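Local coordinates for pyridoxal phosphate homeostasis protein (Bifidobacterium adolescentis ATCC 15703, PDB 3CPG) that probably binds pyridoxal 5'-phosphate and helps to keep its level balanced in the cell, at residues Lys10-Glu15 with Thr84-Gly89; Arg23-Gly28 with Ile64-Asp69; Thr56-Ile61 with Pro80-Ala85. All blocks are in the same frame, centred on the assembly; numbering follows the deposited sequence.

Contact 1: Lys10-Glu15 with Thr84-Gly89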
loop_
_atom_site.group_PDB
_atom_site.type_symbol
_atom_site.label_atom_id
_atom_site.label_comp_id
_atom_site.label_asym_id
_atom_site.label_seq_id
_atom_site.Cartn_x
_atom_site.Cartn_y
_atom_site.Cartn_z
ATOM N N LYS A 10 -23.826 -5.170 -0.714
ATOM C CA LYS A 10 -23.510 -3.909 -1.444
ATOM C C LYS A 10 -22.875 -4.201 -2.799
ATOM O O LYS A 10 -21.949 -5.010 -2.896
ATOM C CB LYS A 10 -22.558 -3.050 -0.605
ATOM C CG LYS A 10 -22.075 -1.790 -1.306
ATOM C CD LYS A 10 -21.267 -0.919 -0.362
ATOM C CE LYS A 10 -20.762 0.339 -1.055
ATOM N NZ LYS A 10 -20.082 1.259 -0.100
ATOM N N ASN A 11 -23.374 -3.546 -3.845
ATOM C CA ASN A 11 -22.836 -3.740 -5.188
ATOM C C ASN A 11 -21.614 -2.845 -5.352
ATOM O O ASN A 11 -21.740 -1.647 -5.599
ATOM C CB ASN A 11 -23.875 -3.373 -6.252
ATOM C CG ASN A 11 -23.429 -3.756 -7.653
ATOM O OD1 ASN A 11 -22.236 -3.890 -7.920
ATOM N ND2 ASN A 11 -24.388 -3.922 -8.557
ATOM N N LEU A 12 -20.432 -3.434 -5.222
ATOM C CA LEU A 12 -19.193 -2.680 -5.340
ATOM C C LEU A 12 -18.914 -2.163 -6.748
ATOM O O LEU A 12 -18.044 -1.315 -6.939
ATOM C CB LEU A 12 -18.024 -3.543 -4.862
ATOM C CG LEU A 12 -18.158 -4.022 -3.416
ATOM C CD1 LEU A 12 -17.024 -4.986 -3.086
ATOM C CD2 LEU A 12 -18.135 -2.826 -2.478
ATOM N N ALA A 13 -19.654 -2.672 -7.729
ATOM C CA ALA A 13 -19.478 -2.248 -9.112
ATOM C C ALA A 13 -20.283 -0.988 -9.418
ATOM O O ALA A 13 -20.199 -0.445 -10.519
ATOM C CB ALA A 13 -19.885 -3.375 -10.059
ATOM N N ASN A 14 -21.071 -0.528 -8.449
ATOM C CA ASN A 14 -21.863 0.679 -8.650
ATOM C C ASN A 14 -20.921 1.825 -8.983
ATOM O O ASN A 14 -19.919 2.029 -8.298
ATOM C CB ASN A 14 -22.660 1.023 -7.395
ATOM C CG ASN A 14 -23.375 2.349 -7.522
ATOM O OD1 ASN A 14 -24.140 2.561 -8.466
ATOM N ND2 ASN A 14 -23.127 3.252 -6.578
ATOM N N GLU A 15 -21.257 2.587 -10.020
ATOM C CA GLU A 15 -20.414 3.685 -10.473
ATOM C C GLU A 15 -20.911 5.098 -10.191
ATOM O O GLU A 15 -20.204 6.068 -10.466
ATOM C CB GLU A 15 -20.172 3.547 -11.976
ATOM C CG GLU A 15 -19.436 2.272 -12.369
ATOM C CD GLU A 15 -18.699 2.426 -13.681
ATOM O OE1 GLU A 15 -18.169 3.532 -13.929
ATOM O OE2 GLU A 15 -18.635 1.445 -14.451
ATOM N N THR A 84 -11.129 -8.140 -8.072
ATOM C CA THR A 84 -11.763 -8.688 -9.264
ATOM C C THR A 84 -13.105 -8.030 -9.572
ATOM O O THR A 84 -13.436 -7.799 -10.732
ATOM C CB THR A 84 -11.950 -10.217 -9.138
ATOM O OG1 THR A 84 -12.864 -10.511 -8.076
ATOM C CG2 THR A 84 -10.619 -10.883 -8.835
ATOM N N ALA A 85 -13.869 -7.700 -8.541
ATOM C CA ALA A 85 -15.171 -7.077 -8.751
ATOM C C ALA A 85 -15.103 -5.649 -9.304
ATOM O O ALA A 85 -15.944 -5.250 -10.114
ATOM C CB ALA A 85 -15.959 -7.078 -7.446
ATOM N N LYS A 86 -14.088 -4.893 -8.894
ATOM C CA LYS A 86 -13.970 -3.490 -9.300
ATOM C C LYS A 86 -12.918 -3.139 -10.351
ATOM O O LYS A 86 -12.976 -2.069 -10.952
ATOM C CB LYS A 86 -13.711 -2.627 -8.056
ATOM C CG LYS A 86 -14.874 -2.544 -7.075
ATOM C CD LYS A 86 -14.507 -1.800 -5.791
ATOM C CE LYS A 86 -14.013 -2.761 -4.711
ATOM N NZ LYS A 86 -13.702 -2.074 -3.422
ATOM N N ALA A 87 -11.961 -4.030 -10.569
ATOM C CA ALA A 87 -10.875 -3.779 -11.513
ATOM C C ALA A 87 -11.260 -3.239 -12.892
ATOM O O ALA A 87 -10.730 -2.215 -13.333
ATOM C CB ALA A 87 -10.040 -5.041 -11.676
ATOM N N GLU A 88 -12.168 -3.923 -13.583
ATOM C CA GLU A 88 -12.554 -3.484 -14.923
ATOM C C GLU A 88 -13.125 -2.069 -14.965
ATOM O O GLU A 88 -12.669 -1.232 -15.750
ATOM C CB GLU A 88 -13.558 -4.466 -15.538
ATOM C CG GLU A 88 -13.838 -4.198 -17.007
ATOM C CD GLU A 88 -14.655 -5.298 -17.663
ATOM O OE1 GLU A 88 -15.789 -5.555 -17.209
ATOM O OE2 GLU A 88 -14.160 -5.905 -18.636
ATOM N N GLY A 89 -14.124 -1.806 -14.124
ATOM C CA GLY A 89 -14.744 -0.493 -14.089
ATOM C C GLY A 89 -13.779 0.597 -13.666
ATOM O O GLY A 89 -13.767 1.688 -14.237
#
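The flat peptide group between Leu12 and Ala13 meets Lys86 at its oxygen: CG of Lys86 stands above the plane on one face, 3.4 Å from Leu12 O. The Glu15 carboxylate, another flat group, brings OE2 to 4.4 Å from CA of Gly89, which has no side chain in between. The Asn11 amide stays within its own loop; OD1 accepts from Ala13 N at 2.9 Å, with the donor tilted 26° from the carbonyl plane. This Asx turn sits inside a type I turn from Asn11 to Asn14, closed by Asn14 N bonding to Asn11 O.

Beyond the Leu12 oxygen the contact is between aliphatic groups. The chain of Lys86 runs obliquely over Leu12, with CG and CD each 4.0 Å from Leu12 CB and CE 4.1 Å from Leu12 CD1. It bends at chi3 (-92°), which turns NZ inward to salt bridges with Glu77 and Glu82 and a hydrogen bond to Arg59 O. Glu15 OE1 is paired with Arg92 and Arg93, further along helix 80-96. Replacing Lys86 by an alanine would probably leave Glu77 and Glu82 without this cation, two acids side by side, and strip Leu12 of the methylenes that cover it.

The contact lies at the surface, where the N-terminal arm crosses a helix of an alanine-racemase-like TIM barrel; the Lys86 side chain is about 6 Å from that of Lys57, the predicted cofactor lysine.

Contact 2: Arg23-Gly28 with Ile64-Asp69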
loop_
_atom_site.group_PDB
_atom_site.type_symbol
_atom_site.label_atom_id
_atom_site.label_comp_id
_atom_site.label_asym_id
_atom_site.label_seq_id
_atom_site.Cartn_x
_atom_site.Cartn_y
_atom_site.Cartn_z
ATOM N N ARG A 23 -19.455 14.924 -2.020
ATOM C CA ARG A 23 -18.900 16.033 -1.247
ATOM C C ARG A 23 -18.168 15.525 -0.009
ATOM O O ARG A 23 -17.085 16.010 0.320
ATOM C CB ARG A 23 -20.000 17.014 -0.813
ATOM C CG ARG A 23 -20.624 17.822 -1.944
ATOM C CD ARG A 23 -21.347 19.059 -1.408
ATOM N NE ARG A 23 -22.473 18.730 -0.534
ATOM C CZ ARG A 23 -23.682 18.376 -0.964
ATOM N NH1 ARG A 23 -23.936 18.302 -2.262
ATOM N NH2 ARG A 23 -24.639 18.093 -0.091
ATOM N N GLU A 24 -18.759 14.547 0.674
ATOM C CA GLU A 24 -18.151 13.982 1.876
ATOM C C GLU A 24 -16.773 13.413 1.561
ATOM O O GLU A 24 -15.807 13.661 2.276
ATOM C CB GLU A 24 -19.017 12.857 2.449
ATOM C CG GLU A 24 -20.433 13.261 2.833
ATOM C CD GLU A 24 -21.212 12.111 3.443
ATOM O OE1 GLU A 24 -21.168 10.995 2.881
ATOM O OE2 GLU A 24 -21.877 12.323 4.481
ATOM N N ILE A 25 -16.696 12.636 0.486
ATOM C CA ILE A 25 -15.441 12.013 0.082
ATOM C C ILE A 25 -14.417 13.051 -0.360
ATOM O O ILE A 25 -13.228 12.930 -0.058
ATOM C CB ILE A 25 -15.694 10.991 -1.048
ATOM C CG1 ILE A 25 -16.581 9.868 -0.510
ATOM C CG2 ILE A 25 -14.370 10.422 -1.579
ATOM C CD1 ILE A 25 -16.943 8.807 -1.535
ATOM N N THR A 26 -14.879 14.079 -1.061
ATOM C CA THR A 26 -13.986 15.125 -1.531
ATOM C C THR A 26 -13.374 15.870 -0.348
ATOM O O THR A 26 -12.169 16.132 -0.326
ATOM C CB THR A 26 -14.730 16.114 -2.444
ATOM O OG1 THR A 26 -15.193 15.426 -3.613
ATOM C CG2 THR A 26 -13.812 17.251 -2.863
ATOM N N ASP A 27 -14.202 16.203 0.639
ATOM C CA ASP A 27 -13.719 16.908 1.820
ATOM C C ASP A 27 -12.800 15.993 2.620
ATOM O O ASP A 27 -11.820 16.446 3.213
ATOM C CB ASP A 27 -14.886 17.362 2.701
ATOM C CG ASP A 27 -15.718 18.450 2.054
ATOM O OD1 ASP A 27 -15.178 19.196 1.212
ATOM O OD2 ASP A 27 -16.911 18.575 2.401
ATOM N N GLY A 28 -13.127 14.704 2.629
ATOM C CA GLY A 28 -12.308 13.737 3.343
ATOM C C GLY A 28 -10.904 13.687 2.772
ATOM O O GLY A 28 -9.917 13.712 3.515
ATOM N N ILE A 64 -14.806 5.350 -4.971
ATOM C CA ILE A 64 -13.370 5.379 -5.232
ATOM C C ILE A 64 -13.001 6.461 -6.237
ATOM O O ILE A 64 -12.013 7.172 -6.054
ATOM C CB ILE A 64 -12.879 4.013 -5.748
ATOM C CG1 ILE A 64 -13.150 2.946 -4.685
ATOM C CG2 ILE A 64 -11.387 4.078 -6.088
ATOM C CD1 ILE A 64 -12.867 1.532 -5.141
HETATM N N MSE A 65 -13.786 6.591 -7.301
HETATM C CA MSE A 65 -13.495 7.606 -8.302
HETATM C C MSE A 65 -13.685 9.020 -7.753
HETATM O O MSE A 65 -13.022 9.958 -8.195
HETATM C CB MSE A 65 -14.352 7.381 -9.552
HETATM C CG MSE A 65 -13.989 6.085 -10.315
HETATM SE SE MSE A 65 -12.101 5.953 -10.713
HETATM C CE MSE A 65 -11.909 7.557 -11.708
ATOM N N ALA A 66 -14.583 9.178 -6.787
ATOM C CA ALA A 66 -14.785 10.495 -6.195
ATOM C C ALA A 66 -13.494 10.844 -5.457
ATOM O O ALA A 66 -13.061 11.995 -5.448
ATOM C CB ALA A 66 -15.971 10.480 -5.226
ATOM N N ALA A 67 -12.877 9.836 -4.840
ATOM C CA ALA A 67 -11.631 10.046 -4.108
ATOM C C ALA A 67 -10.489 10.390 -5.065
ATOM O O ALA A 67 -9.690 11.288 -4.799
ATOM C CB ALA A 67 -11.279 8.800 -3.303
ATOM N N ILE A 68 -10.408 9.672 -6.176
ATOM C CA ILE A 68 -9.359 9.939 -7.150
ATOM C C ILE A 68 -9.556 11.323 -7.753
ATOM O O ILE A 68 -8.598 12.073 -7.918
ATOM C CB ILE A 68 -9.343 8.854 -8.248
ATOM C CG1 ILE A 68 -8.709 7.582 -7.673
ATOM C CG2 ILE A 68 -8.575 9.338 -9.482
ATOM C CD1 ILE A 68 -8.931 6.330 -8.512
ATOM N N ASP A 69 -10.802 11.673 -8.060
ATOM C CA ASP A 69 -11.070 12.985 -8.630
ATOM C C ASP A 69 -10.710 14.099 -7.654
ATOM O O ASP A 69 -10.412 15.223 -8.068
ATOM C CB ASP A 69 -12.542 13.112 -9.037
ATOM C CG ASP A 69 -12.856 12.370 -10.323
ATOM O OD1 ASP A 69 -11.956 12.273 -11.184
ATOM O OD2 ASP A 69 -14.002 11.902 -10.481
HETATM O O HOH W 1 -14.369 14.241 -6.005
#
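Ile25 points from helix 23-28 toward helix 64-69, and its CG2 methyl settles between two small residues. CG2 lies 3.6 Å from Ala67 N. It meets Ala67 CB at 3.9 Å. Ala66 CB is 4.0 Å from the same CG2 of Ile25. At chi1 -64° CG2 lies anti to the backbone N and faces both alanines, while CD1 adds a contact to Ala66 CB at 4.2 Å. Alanine at both positions keeps the surface low, so the axes approach to 8.5 Å, crossing at -43° with their chains running in broadly the same direction.

Helix 61-69 is the connection between the parallel strands 51-55 and 75-77, a beta-alpha-beta unit of the TIM barrel, and helix 19-42 packs on it from outside that unit. On its other flank, Ile64 and selenomethionine Met65 turn away from Ile25 and touch helix 80-96.

Beside the methyl contacts the link is polar and indirect. Thr26 OG1 and Ala66 O are 4.4 Å apart, too far for a direct bond, and a water spans them, donating to OG1 at 2.8 Å and to Ala66 O at 2.7 Å. OG1 also bonds to Ala22 O, one turn earlier in its own helix.

Contact 3: Thr56-Ile61 with Pro80-Ala85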
loop_
_atom_site.group_PDB
_atom_site.type_symbol
_atom_site.label_atom_id
_atom_site.label_comp_id
_atom_site.label_asym_id
_atom_site.label_seq_id
_atom_site.Cartn_x
_atom_site.Cartn_y
_atom_site.Cartn_z
ATOM N N THR A 56 -9.453 1.319 -0.198
ATOM C CA THR A 56 -10.792 1.278 -0.771
ATOM C C THR A 56 -11.696 0.093 -0.450
ATOM O O THR A 56 -12.741 -0.079 -1.083
ATOM C CB THR A 56 -10.695 1.435 -2.301
ATOM O OG1 THR A 56 -9.758 0.483 -2.828
ATOM C CG2 THR A 56 -10.214 2.841 -2.654
ATOM N N LYS A 57 -11.321 -0.712 0.539
ATOM C CA LYS A 57 -12.138 -1.865 0.892
ATOM C C LYS A 57 -13.575 -1.457 1.207
ATOM O O LYS A 57 -13.811 -0.449 1.878
ATOM C CB LYS A 57 -11.534 -2.595 2.095
ATOM C CG LYS A 57 -11.411 -1.738 3.345
ATOM C CD LYS A 57 -10.938 -2.574 4.529
ATOM C CE LYS A 57 -10.830 -1.735 5.792
ATOM N NZ LYS A 57 -10.447 -2.554 6.978
ATOM N N THR A 58 -14.519 -2.250 0.699
ATOM C CA THR A 58 -15.965 -2.058 0.881
ATOM C C THR A 58 -16.556 -0.827 0.191
ATOM O O THR A 58 -17.748 -0.545 0.332
ATOM C CB THR A 58 -16.368 -2.007 2.384
ATOM O OG1 THR A 58 -16.077 -0.716 2.926
ATOM C CG2 THR A 58 -15.611 -3.065 3.176
ATOM N N ARG A 59 -15.738 -0.096 -0.558
ATOM C CA ARG A 59 -16.239 1.089 -1.250
ATOM C C ARG A 59 -16.513 0.724 -2.704
ATOM O O ARG A 59 -15.814 -0.111 -3.274
ATOM C CB ARG A 59 -15.209 2.220 -1.185
ATOM C CG ARG A 59 -14.611 2.443 0.195
ATOM C CD ARG A 59 -15.674 2.708 1.262
ATOM N NE ARG A 59 -15.050 2.784 2.583
ATOM C CZ ARG A 59 -15.679 3.119 3.706
ATOM N NH1 ARG A 59 -16.972 3.422 3.694
ATOM N NH2 ARG A 59 -15.007 3.144 4.851
ATOM N N ASP A 60 -17.531 1.337 -3.308
ATOM C CA ASP A 60 -17.825 1.025 -4.703
ATOM C C ASP A 60 -17.057 1.922 -5.666
ATOM O O ASP A 60 -16.374 2.857 -5.250
ATOM C CB ASP A 60 -19.335 1.098 -4.998
ATOM C CG ASP A 60 -19.925 2.477 -4.781
ATOM O OD1 ASP A 60 -19.236 3.484 -5.038
ATOM O OD2 ASP A 60 -21.106 2.546 -4.378
ATOM N N ILE A 61 -17.164 1.619 -6.954
ATOM C CA ILE A 61 -16.467 2.375 -7.990
ATOM C C ILE A 61 -16.769 3.870 -7.946
ATOM O O ILE A 61 -15.871 4.697 -8.121
ATOM C CB ILE A 61 -16.808 1.807 -9.390
ATOM C CG1 ILE A 61 -16.235 0.393 -9.508
ATOM C CG2 ILE A 61 -16.247 2.702 -10.487
ATOM C CD1 ILE A 61 -16.472 -0.279 -10.856
ATOM N N PRO A 80 -8.834 -9.871 -2.531
ATOM C CA PRO A 80 -8.727 -10.153 -3.963
ATOM C C PRO A 80 -10.093 -10.159 -4.651
ATOM O O PRO A 80 -10.205 -9.775 -5.812
ATOM C CB PRO A 80 -8.058 -11.524 -3.992
ATOM C CG PRO A 80 -7.149 -11.466 -2.809
ATOM C CD PRO A 80 -8.028 -10.827 -1.747
ATOM N N GLN A 81 -11.129 -10.587 -3.932
ATOM C CA GLN A 81 -12.474 -10.638 -4.504
ATOM C C GLN A 81 -12.969 -9.243 -4.858
ATOM O O GLN A 81 -13.710 -9.068 -5.827
ATOM C CB GLN A 81 -13.460 -11.292 -3.532
ATOM C CG GLN A 81 -12.930 -12.541 -2.851
ATOM C CD GLN A 81 -12.338 -12.245 -1.483
ATOM O OE1 GLN A 81 -13.037 -11.766 -0.585
ATOM N NE2 GLN A 81 -11.050 -12.528 -1.316
ATOM N N GLU A 82 -12.572 -8.249 -4.071
ATOM C CA GLU A 82 -12.984 -6.881 -4.356
ATOM C C GLU A 82 -12.155 -6.351 -5.516
ATOM O O GLU A 82 -12.621 -5.522 -6.296
ATOM C CB GLU A 82 -12.817 -5.992 -3.120
ATOM C CG GLU A 82 -13.832 -6.287 -2.025
ATOM C CD GLU A 82 -13.874 -5.204 -0.968
ATOM O OE1 GLU A 82 -14.064 -4.027 -1.336
ATOM O OE2 GLU A 82 -13.716 -5.526 0.231
ATOM N N VAL A 83 -10.921 -6.830 -5.634
ATOM C CA VAL A 83 -10.072 -6.409 -6.739
ATOM C C VAL A 83 -10.743 -6.869 -8.030
ATOM O O VAL A 83 -10.927 -6.087 -8.962
ATOM C CB VAL A 83 -8.661 -7.043 -6.647
ATOM C CG1 VAL A 83 -7.883 -6.787 -7.933
ATOM C CG2 VAL A 83 -7.910 -6.460 -5.463
ATOM N N THR A 84 -11.129 -8.140 -8.072
ATOM C CA THR A 84 -11.763 -8.688 -9.264
ATOM C C THR A 84 -13.105 -8.030 -9.572
ATOM O O THR A 84 -13.436 -7.799 -10.732
ATOM C CB THR A 84 -11.950 -10.217 -9.138
ATOM O OG1 THR A 84 -12.864 -10.511 -8.076
ATOM C CG2 THR A 84 -10.619 -10.883 -8.835
ATOM N N ALA A 85 -13.869 -7.700 -8.541
ATOM C CA ALA A 85 -15.171 -7.077 -8.751
ATOM C C ALA A 85 -15.103 -5.649 -9.304
ATOM O O ALA A 85 -15.944 -5.250 -10.114
ATOM C CB ALA A 85 -15.959 -7.078 -7.446
#
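Lys57, the predicted attachment point of pyridoxal phosphate, shares with Thr58 the two middle positions of a type II turn that the Glu82 carboxylate holds from helix 80-96. Thr58 N donates to Glu82 OE1 at 2.7 Å (155°), using the syn lone pair of that oxygen; the bond to OE2, at 3.4 Å, is weak. One backbone N-H thus faces both oxygens, but unequally. Glu82 reaches it with CG anti to the carbonyl carbon (chi1 -71°) and the chain extended beyond, while Arg79 pairs with OE2.

In this TIM-barrel family, that of the alanine racemase N-terminal domain, the cofactor lysine follows the first barrel strand, and here the turn comes directly after strand 51-55. The turn itself is closed by Arg59 N to Thr56 O at 3.0 Å. Of the Lys57 side chain, CB comes nearest, 4.1 Å from Glu82 OE2; the rest of the chain is extended and leads away from the helix. An acetate, probably from the crystallisation liquor, lies about 6 Å from the Lys57 side chain. No cofactor is attached in this crystal. Further on, Asp60 N-caps helix 61-69 through OD1 to Glu63 N, and its OD2 takes a bond from Asn14 of the N-terminal arm.

Contacts 1 and 3 both use helix 80-96, where their segments overlap at Thr84 and Ala85, and have centres about 6 Å apart; contact 2 lies about 16 Å from each. Contact 1 is at the surface, whereas contacts 2 and 3 are partly buried. Their chemistry differs accordingly: contact 1 is aliphatic with charged ends paired outside it, contact 2 is helix-to-helix packing of methyl groups with one bridging water, and contact 3 rests on a carboxylate gripping a backbone N-H beside the predicted cofactor lysine. Lys10 NZ, bonded to Thr58 O, joins contact 1 to contact 3, while Ile64 packs against Thr56 and Lys86, tying helix 61-69 to both.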